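Local coordinates for type 3 secretion system translocon protein SctE (Shigella flexneri, PDB 3U0C) that inserts with its partner translocator IpaC into the host cell membrane, forming the pore through which type III effector proteins reach the cytosol, at residues 100-103 and 104-108; 115-118 and 119-122; 123-126 and 127-131. One frame throughout, in Å; residues are numbered along the deposited sequence.

Contact 1 of 3, residues 100-103 and 104-108; sequences TLLS and ETEGL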
ATOM      1  N   THR A 100      -8.967   8.264  -2.455  1.00 32.57           N
ATOM      2  CA  THR A 100      -7.965   8.146  -1.429  1.00 29.93           C
ATOM      3  C   THR A 100      -7.244   6.803  -1.546  1.00 31.69           C
ATOM      4  O   THR A 100      -6.003   6.763  -1.639  1.00 26.35           O
ATOM      5  CB  THR A 100      -8.606   8.335  -0.049  1.00 31.17           C
ATOM      6  OG1 THR A 100      -9.098   9.672   0.037  1.00 36.55           O
ATOM      7  CG2 THR A 100      -7.582   8.122   1.060  1.00 37.62           C
ATOM      8  N   LEU A 101      -8.008   5.712  -1.580  1.00 26.44           N
ATOM      9  CA  LEU A 101      -7.401   4.384  -1.660  1.00 26.27           C
ATOM     10  C   LEU A 101      -6.493   4.289  -2.879  1.00 27.49           C
ATOM     11  O   LEU A 101      -5.385   3.794  -2.784  1.00 26.12           O
ATOM     12  CB  LEU A 101      -8.444   3.271  -1.684  1.00 26.06           C
ATOM     13  CG  LEU A 101      -9.057   2.918  -0.321  1.00 26.39           C
ATOM     14  CD1 LEU A 101     -10.396   2.196  -0.468  1.00 26.99           C
ATOM     15  CD2 LEU A 101      -8.089   2.112   0.529  1.00 26.68           C
ATOM     16  N   LEU A 102      -6.970   4.798  -4.009  1.00 25.42           N
ATOM     17  CA  LEU A 102      -6.215   4.784  -5.244  1.00 25.26           C
ATOM     18  C   LEU A 102      -4.879   5.507  -5.082  1.00 34.65           C
ATOM     19  O   LEU A 102      -3.824   4.951  -5.372  1.00 30.26           O
ATOM     20  CB  LEU A 102      -7.014   5.433  -6.367  1.00 25.14           C
ATOM     21  CG  LEU A 102      -6.276   5.662  -7.681  1.00 25.11           C
ATOM     22  CD1 LEU A 102      -5.604   4.380  -8.133  1.00 28.04           C
ATOM     23  CD2 LEU A 102      -7.221   6.196  -8.767  1.00 24.82           C
ATOM     24  N   SER A 103      -4.946   6.759  -4.648  1.00 34.99           N
ATOM     25  CA  SER A 103      -3.757   7.568  -4.461  1.00 33.72           C
ATOM     26  C   SER A 103      -2.792   6.884  -3.484  1.00 31.84           C
ATOM     27  O   SER A 103      -1.581   6.809  -3.732  1.00 30.90           O
ATOM     28  CB  SER A 103      -4.158   8.948  -3.953  1.00 33.85           C
ATOM     29  OG  SER A 103      -3.102   9.558  -3.244  1.00 37.79           O
ATOM     30  N   GLU A 104      -3.341   6.381  -2.380  1.00 28.01           N
ATOM     31  CA  GLU A 104      -2.564   5.667  -1.371  1.00 40.82           C
ATOM     32  C   GLU A 104      -1.889   4.431  -1.953  1.00 37.46           C
ATOM     33  O   GLU A 104      -0.714   4.153  -1.680  1.00 28.33           O
ATOM     34  CB  GLU A 104      -3.439   5.267  -0.185  1.00 28.41           C
ATOM     35  CG  GLU A 104      -4.137   6.438   0.479  1.00 37.24           C
ATOM     36  CD  GLU A 104      -4.806   6.073   1.793  1.00 33.77           C
ATOM     37  OE1 GLU A 104      -5.308   4.940   1.926  1.00 34.30           O
ATOM     38  OE2 GLU A 104      -4.818   6.925   2.702  1.00 34.36           O
ATOM     39  N   THR A 105      -2.650   3.690  -2.748  1.00 25.59           N
ATOM     40  CA  THR A 105      -2.132   2.517  -3.425  1.00 26.34           C
ATOM     41  C   THR A 105      -0.973   2.860  -4.374  1.00 24.67           C
ATOM     42  O   THR A 105       0.020   2.141  -4.425  1.00 24.85           O
ATOM     43  CB  THR A 105      -3.249   1.740  -4.140  1.00 24.26           C
ATOM     44  OG1 THR A 105      -3.960   0.958  -3.176  1.00 24.35           O
ATOM     45  CG2 THR A 105      -2.695   0.830  -5.204  1.00 24.15           C
ATOM     46  N   GLU A 106      -1.094   3.964  -5.105  1.00 31.62           N
ATOM     47  CA  GLU A 106      -0.029   4.396  -6.006  1.00 31.02           C
ATOM     48  C   GLU A 106       1.244   4.785  -5.272  1.00 29.49           C
ATOM     49  O   GLU A 106       2.349   4.495  -5.739  1.00 30.43           O
ATOM     50  CB  GLU A 106      -0.503   5.562  -6.863  1.00 34.83           C
ATOM     51  CG  GLU A 106      -1.460   5.123  -7.943  1.00 40.92           C
ATOM     52  CD  GLU A 106      -2.150   6.274  -8.614  1.00 43.45           C
ATOM     53  OE1 GLU A 106      -2.209   7.367  -8.014  1.00 43.41           O
ATOM     54  OE2 GLU A 106      -2.636   6.078  -9.751  1.00 48.49           O
ATOM     55  N   GLY A 107       1.084   5.455  -4.137  1.00 26.87           N
ATOM     56  CA  GLY A 107       2.206   5.836  -3.305  1.00 28.53           C
ATOM     57  C   GLY A 107       2.930   4.615  -2.775  1.00 29.95           C
ATOM     58  O   GLY A 107       4.140   4.522  -2.864  1.00 27.46           O
ATOM     59  N   LEU A 108       2.172   3.660  -2.254  1.00 27.17           N
ATOM     60  CA  LEU A 108       2.753   2.436  -1.729  1.00 33.37           C
ATOM     61  C   LEU A 108       3.392   1.570  -2.820  1.00 31.74           C
ATOM     62  O   LEU A 108       4.329   0.822  -2.560  1.00 27.66           O
ATOM     63  CB  LEU A 108       1.711   1.630  -0.952  1.00 27.29           C
ATOM     64  CG  LEU A 108       1.242   2.203   0.389  1.00 27.50           C
ATOM     65  CD1 LEU A 108      -0.008   1.473   0.873  1.00 27.37           C
ATOM     66  CD2 LEU A 108       2.344   2.160   1.441  1.00 31.85           C
TER

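Contact 2 of 3, residues 115-118 and 119-122; sequences QINK and LKNA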
ATOM      1  N   GLN A 115      11.940   0.200  -2.686  1.00 29.13           N
ATOM      2  CA  GLN A 115      12.530  -0.687  -1.694  1.00 29.48           C
ATOM      3  C   GLN A 115      13.083  -1.971  -2.301  1.00 36.33           C
ATOM      4  O   GLN A 115      14.126  -2.454  -1.870  1.00 30.22           O
ATOM      5  CB  GLN A 115      11.539  -1.038  -0.595  1.00 29.16           C
ATOM      6  CG  GLN A 115      11.255   0.098   0.347  1.00 38.92           C
ATOM      7  CD  GLN A 115      12.501   0.585   1.040  1.00 34.78           C
ATOM      8  OE1 GLN A 115      13.307  -0.213   1.538  1.00 38.21           O
ATOM      9  NE2 GLN A 115      12.678   1.901   1.074  1.00 33.34           N
ATOM     10  N   ILE A 116      12.355  -2.530  -3.268  1.00 39.72           N
ATOM     11  CA  ILE A 116      12.815  -3.689  -4.029  1.00 37.28           C
ATOM     12  C   ILE A 116      14.149  -3.400  -4.722  1.00 38.24           C
ATOM     13  O   ILE A 116      15.081  -4.219  -4.673  1.00 32.62           O
ATOM     14  CB  ILE A 116      11.766  -4.134  -5.069  1.00 37.27           C
ATOM     15  CG1 ILE A 116      10.545  -4.750  -4.375  1.00 31.07           C
ATOM     16  CG2 ILE A 116      12.380  -5.130  -6.036  1.00 32.96           C
ATOM     17  CD1 ILE A 116      10.775  -6.120  -3.805  1.00 33.19           C
ATOM     18  N   ASN A 117      14.262  -2.234  -5.351  1.00 31.32           N
ATOM     19  CA  ASN A 117      15.551  -1.849  -5.928  1.00 31.99           C
ATOM     20  C   ASN A 117      16.636  -1.721  -4.866  1.00 32.59           C
ATOM     21  O   ASN A 117      17.761  -2.181  -5.067  1.00 33.24           O
ATOM     22  CB  ASN A 117      15.458  -0.551  -6.728  1.00 31.94           C
ATOM     23  CG  ASN A 117      16.829  -0.015  -7.121  1.00 56.21           C
ATOM     24  OD1 ASN A 117      17.559  -0.642  -7.914  1.00 56.13           O
ATOM     25  ND2 ASN A 117      17.201   1.141  -6.558  1.00 56.46           N
ATOM     26  N   LYS A 118      16.297  -1.090  -3.746  1.00 35.30           N
ATOM     27  CA  LYS A 118      17.225  -0.935  -2.630  1.00 39.35           C
ATOM     28  C   LYS A 118      17.729  -2.286  -2.122  1.00 39.77           C
ATOM     29  O   LYS A 118      18.898  -2.433  -1.745  1.00 32.56           O
ATOM     30  CB  LYS A 118      16.573  -0.158  -1.478  1.00 35.96           C
ATOM     31  CG  LYS A 118      16.444   1.323  -1.736  1.00 31.28           C
ATOM     32  CD  LYS A 118      16.239   2.093  -0.456  1.00 41.09           C
ATOM     33  CE  LYS A 118      16.019   3.575  -0.731  1.00 45.18           C
ATOM     34  NZ  LYS A 118      17.270   4.346  -1.021  1.00 56.13           N
ATOM     35  N   LEU A 119      16.831  -3.265  -2.112  1.00 38.30           N
ATOM     36  CA  LEU A 119      17.128  -4.590  -1.607  1.00 34.00           C
ATOM     37  C   LEU A 119      18.048  -5.362  -2.548  1.00 35.30           C
ATOM     38  O   LEU A 119      18.802  -6.216  -2.117  1.00 34.39           O
ATOM     39  CB  LEU A 119      15.836  -5.363  -1.402  1.00 31.92           C
ATOM     40  CG  LEU A 119      15.927  -6.847  -1.047  1.00 31.19           C
ATOM     41  CD1 LEU A 119      16.701  -7.031   0.251  1.00 31.49           C
ATOM     42  CD2 LEU A 119      14.517  -7.431  -0.942  1.00 30.46           C
ATOM     43  N   LYS A 120      17.956  -5.072  -3.837  1.00 37.31           N
ATOM     44  CA  LYS A 120      18.846  -5.679  -4.808  1.00 41.32           C
ATOM     45  C   LYS A 120      20.261  -5.135  -4.666  1.00 47.52           C
ATOM     46  O   LYS A 120      21.241  -5.888  -4.707  1.00 36.09           O
ATOM     47  CB  LYS A 120      18.339  -5.401  -6.207  1.00 45.55           C
ATOM     48  CG  LYS A 120      19.422  -5.234  -7.252  1.00 55.87           C
ATOM     49  CD  LYS A 120      18.759  -4.684  -8.497  1.00 58.82           C
ATOM     50  CE  LYS A 120      19.704  -4.424  -9.652  1.00 70.39           C
ATOM     51  NZ  LYS A 120      18.883  -3.736 -10.701  1.00 70.65           N
ATOM     52  N   ASN A 121      20.374  -3.822  -4.506  1.00 34.02           N
ATOM     53  CA  ASN A 121      21.681  -3.242  -4.253  1.00 36.07           C
ATOM     54  C   ASN A 121      22.295  -3.821  -2.982  1.00 35.24           C
ATOM     55  O   ASN A 121      23.504  -3.996  -2.896  1.00 37.34           O
ATOM     56  CB  ASN A 121      21.608  -1.724  -4.167  1.00 35.91           C
ATOM     57  CG  ASN A 121      21.188  -1.095  -5.476  1.00 38.56           C
ATOM     58  OD1 ASN A 121      21.057  -1.777  -6.497  1.00 39.76           O
ATOM     59  ND2 ASN A 121      20.979   0.217  -5.460  1.00 37.68           N
ATOM     60  N   ALA A 122      21.450  -4.135  -2.005  1.00 33.38           N
ATOM     61  CA  ALA A 122      21.918  -4.683  -0.747  1.00 34.90           C
ATOM     62  C   ALA A 122      22.435  -6.098  -0.930  1.00 40.30           C
ATOM     63  O   ALA A 122      23.476  -6.456  -0.373  1.00 41.36           O
ATOM     64  CB  ALA A 122      20.830  -4.646   0.300  1.00 33.23           C
TER

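Contact 3 of 3, residues 123-126 and 127-131; sequences DSKI and KDLEN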
ATOM      1  N   ASP A 123      21.731  -6.911  -1.709  1.00 74.82           N
ATOM      2  CA  ASP A 123      22.262  -8.240  -1.992  1.00 81.43           C
ATOM      3  C   ASP A 123      23.574  -8.150  -2.771  1.00 84.12           C
ATOM      4  O   ASP A 123      24.446  -9.019  -2.644  1.00 84.62           O
ATOM      5  CB  ASP A 123      21.241  -9.070  -2.773  1.00 49.30           C
ATOM      6  CG  ASP A 123      20.054  -9.482  -1.924  1.00 49.30           C
ATOM      7  OD1 ASP A 123      20.145  -9.379  -0.683  1.00 49.30           O
ATOM      8  OD2 ASP A 123      18.990  -9.920  -2.410  1.00 49.30           O
ATOM      9  N   SER A 124      23.720  -7.094  -3.565  1.00 47.98           N
ATOM     10  CA  SER A 124      24.966  -6.857  -4.297  1.00 48.40           C
ATOM     11  C   SER A 124      26.146  -6.600  -3.363  1.00 51.20           C
ATOM     12  O   SER A 124      27.151  -7.321  -3.372  1.00 51.08           O
ATOM     13  CB  SER A 124      24.825  -5.651  -5.230  1.00 45.05           C
ATOM     14  OG  SER A 124      24.102  -5.993  -6.386  1.00 53.48           O
ATOM     15  N   LYS A 125      26.026  -5.538  -2.579  1.00 41.84           N
ATOM     16  CA  LYS A 125      27.048  -5.169  -1.638  1.00 45.79           C
ATOM     17  C   LYS A 125      27.539  -6.400  -0.891  1.00 44.39           C
ATOM     18  O   LYS A 125      28.723  -6.508  -0.584  1.00 46.37           O
ATOM     19  CB  LYS A 125      26.482  -4.159  -0.657  1.00 53.05           C
ATOM     20  CG  LYS A 125      27.487  -3.618   0.327  1.00 59.06           C
ATOM     21  CD  LYS A 125      26.842  -2.554   1.224  1.00 56.83           C
ATOM     22  CE  LYS A 125      27.869  -1.993   2.204  1.00 61.04           C
ATOM     23  NZ  LYS A 125      27.276  -0.938   3.083  1.00 61.52           N
ATOM     24  N   ILE A 126      26.624  -7.321  -0.593  1.00 45.05           N
ATOM     25  CA  ILE A 126      26.966  -8.518   0.173  1.00 45.61           C
ATOM     26  C   ILE A 126      27.711  -9.533  -0.671  1.00 42.94           C
ATOM     27  O   ILE A 126      28.700 -10.122  -0.226  1.00 47.66           O
ATOM     28  CB  ILE A 126      25.717  -9.191   0.778  1.00 48.30           C
ATOM     29  CG1 ILE A 126      25.054  -8.258   1.805  1.00 46.26           C
ATOM     30  CG2 ILE A 126      26.072 -10.527   1.435  1.00 46.08           C
ATOM     31  CD1 ILE A 126      23.798  -8.817   2.405  1.00 40.74           C
ATOM     32  N   LYS A 127      27.233  -9.749  -1.886  1.00 43.96           N
ATOM     33  CA  LYS A 127      27.879 -10.710  -2.761  1.00 54.79           C
ATOM     34  C   LYS A 127      29.281 -10.214  -3.106  1.00 58.27           C
ATOM     35  O   LYS A 127      30.156 -11.001  -3.491  1.00 54.03           O
ATOM     36  CB  LYS A 127      27.053 -10.936  -4.019  1.00 64.70           C
ATOM     37  CG  LYS A 127      27.648 -11.988  -4.978  1.00 74.74           C
ATOM     38  CD  LYS A 127      26.763 -12.101  -6.240  1.00 82.43           C
ATOM     39  CE  LYS A 127      27.275 -13.159  -7.222  1.00 87.00           C
ATOM     40  NZ  LYS A 127      26.190 -13.453  -8.208  1.00 86.97           N
ATOM     41  N   ASP A 128      29.503  -8.916  -2.935  1.00 37.00           N
ATOM     42  CA  ASP A 128      30.797  -8.329  -3.236  1.00 44.16           C
ATOM     43  C   ASP A 128      31.737  -8.407  -2.043  1.00 48.00           C
ATOM     44  O   ASP A 128      32.956  -8.632  -2.185  1.00 48.20           O
ATOM     45  CB  ASP A 128      30.639  -6.883  -3.665  1.00 44.58           C
ATOM     46  CG  ASP A 128      31.840  -6.381  -4.405  1.00 56.09           C
ATOM     47  OD1 ASP A 128      32.165  -6.987  -5.449  1.00 58.68           O
ATOM     48  OD2 ASP A 128      32.477  -5.412  -3.939  1.00 61.09           O
ATOM     49  N   LEU A 129      31.183  -8.204  -0.857  1.00 43.99           N
ATOM     50  CA  LEU A 129      31.984  -8.344   0.348  1.00 44.39           C
ATOM     51  C   LEU A 129      32.313  -9.806   0.601  1.00 38.69           C
ATOM     52  O   LEU A 129      33.278 -10.112   1.272  1.00 42.15           O
ATOM     53  CB  LEU A 129      31.255  -7.755   1.539  1.00 42.55           C
ATOM     54  CG  LEU A 129      31.188  -6.238   1.487  1.00 44.63           C
ATOM     55  CD1 LEU A 129      29.934  -5.723   2.194  1.00 36.98           C
ATOM     56  CD2 LEU A 129      32.461  -5.655   2.090  1.00 37.56           C
ATOM     57  N   GLU A 130      31.506 -10.712   0.064  1.00 48.06           N
ATOM     58  CA  GLU A 130      31.780 -12.130   0.225  1.00 45.70           C
ATOM     59  C   GLU A 130      32.954 -12.512  -0.660  1.00 42.67           C
ATOM     60  O   GLU A 130      33.743 -13.383  -0.311  1.00 51.30           O
ATOM     61  CB  GLU A 130      30.554 -12.976  -0.119  1.00 46.12           C
ATOM     62  CG  GLU A 130      29.460 -12.961   0.942  1.00 49.68           C
ATOM     63  CD  GLU A 130      28.299 -13.872   0.594  1.00 51.26           C
ATOM     64  OE1 GLU A 130      28.216 -14.320  -0.576  1.00 48.77           O
ATOM     65  OE2 GLU A 130      27.463 -14.140   1.503  1.00 49.34           O
ATOM     66  N   ASN A 131      33.048 -11.860  -1.813  1.00 48.05           N
ATOM     67  CA  ASN A 131      34.162 -12.054  -2.725  1.00 53.85           C
ATOM     68  C   ASN A 131      35.493 -11.596  -2.131  1.00 54.42           C
ATOM     69  O   ASN A 131      36.466 -12.354  -2.107  1.00 49.35           O
ATOM     70  CB  ASN A 131      33.904 -11.339  -4.044  1.00 54.52           C
ATOM     71  CG  ASN A 131      32.827 -12.008  -4.841  1.00 59.10           C
ATOM     72  OD1 ASN A 131      32.513 -13.170  -4.587  1.00 58.53           O
ATOM     73  ND2 ASN A 131      32.235 -11.290  -5.802  1.00 61.69           N
TER

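Contact 1 of 3, residues 100-103 and 104-108
Glu-104 turns back along the helix beside Thr-100, the two side chains pointing the same way, and its carboxylate oxygen OE2 lies 3.4 Å from the methyl CG2 of Thr-100. That methyl meets the carboxylate because it stands anti to the backbone N of its own residue (chi1 -65° for OG1), while the hydroxyl OG1 is turned away toward the preceding turn and bonds the carbonyl oxygen of Asp-96. The contact is tighter at Leu-101, whose carbonyl oxygen receives the amide N of Thr-105 at 2.7 Å and, more weakly, the OG1 of the same threonine at 3.2 Å. This is the i to i+4 ladder of an alpha-helix, here part of the long helix 71-141 in the coiled-coil region of the translocator, and the threonine hydroxyl folds back onto it. On the same flank Leu-101 is buried and touches Gln-191 of helix 150-197, while Glu-104, Thr-105 and Leu-108 reach Lys-188. The exposed flank is looser: the side chains of Leu-102 and Glu-106 cross at an angle, with CD1 of Leu-102 3.8 Å from OE2 of Glu-106, while the backbone of the same pair is joined by Glu-106 N to Leu-102 O at 2.9 Å.

Contact 2 of 3, residues 115-118 and 119-122
Different first torsions bring Asn-117 and Asn-121 together one helical turn apart: CG of Asn-117 stands anti to its backbone N (chi1 170°), which swings the amide forward along the helix, whereas CG of Asn-121 lies anti to its carbonyl carbon (chi1 -64°) and leans back toward the preceding turn. The two amides meet with their planes almost perpendicular, 82° apart. Like atoms face each other, OD1 of Asn-117 lying 3.9 Å from OD1 of Asn-121 and the two ND2 atoms a similar distance apart, and no hydrogen bond joins the side chains. Asn-121 also rests its amide against the backbone, with CG 3.6 Å from the carbonyl oxygen of Asn-117. That oxygen receives a nearly straight bond from Asn-121 N at 3.1 Å and a weak one from Lys-120 N. Ile-116 O is shared in the same way, taking Lys-120 N at 3.1 Å and, weakly, Leu-119 N, whose main bond runs to Gln-115 O at 2.8 Å. On this polar surface CD of Lys-120 comes no nearer than 4.3 Å to OD1 of Asn-117, a loose approach. The other flank of helix 71-141 meets the second long helix of the coiled coil, helix 150-197, where Leu-119 touches Ile-174, Gln-115 touches both Ile-174 and Ile-181, and Ile-116 packs on Thr-178.

Contact 3 of 3, residues 123-126 and 127-131
Four successive i to i+4 backbone bonds carry the helix from Asp-123 to Glu-130, among them Lys-127 N to Asp-123 O at 3.0 Å and Glu-130 N to Ile-126 O at 2.9 Å. Over this frame Lys-125 and Leu-129 run side by side and point the same way, CG of Lys-125 resting 3.7 Å from the methyl CD1 of Leu-129. The lysine sends CG anti to its backbone N (chi1 -176°) and then stays extended, so it is the base of the chain, not the ammonium, that meets the leucine. Leu-129 bends the other way, its CG beside its own backbone N, and leans over the carbonyl of Lys-125, with CD1 3.1 Å from that oxygen. A second pair is set at an angle: OE2 of Glu-130 lies 3.9 Å from CG2 of Ile-126, and CG of Glu-130 presses on the Ile-126 carbonyl oxygen at 3.2 Å. Asp-123 turns its carboxylate outside the segments, where OD1 forms a salt bridge with NE of Arg-171. Helix 150-197, the partner in the coiled coil, takes up the apolar flank, with Ile-126 against Ala-167, Val-168 and Arg-171 and Leu-129 on Leu-160.

Overall arrangement
All three contacts lie on one element, helix 71-141, and follow one another along it in the order 100-108, 115-122 and 123-131. Contacts 1 and 2 have centres about 22 Å apart and do not touch; contacts 2 and 3 adjoin in sequence, their centres about 13 Å apart, and the centres of contacts 1 and 3 are about 34 Å apart. Each also reaches helix 150-197, with partners whose numbers fall from Gln-191 and Lys-188 (contact 1) through Ile-181 to Ile-174 (contact 2) and from Arg-171 to Leu-160 (contact 3), as two antiparallel helices require. The series thus follows one long seam of the coiled-coil N-terminal region of this translocator.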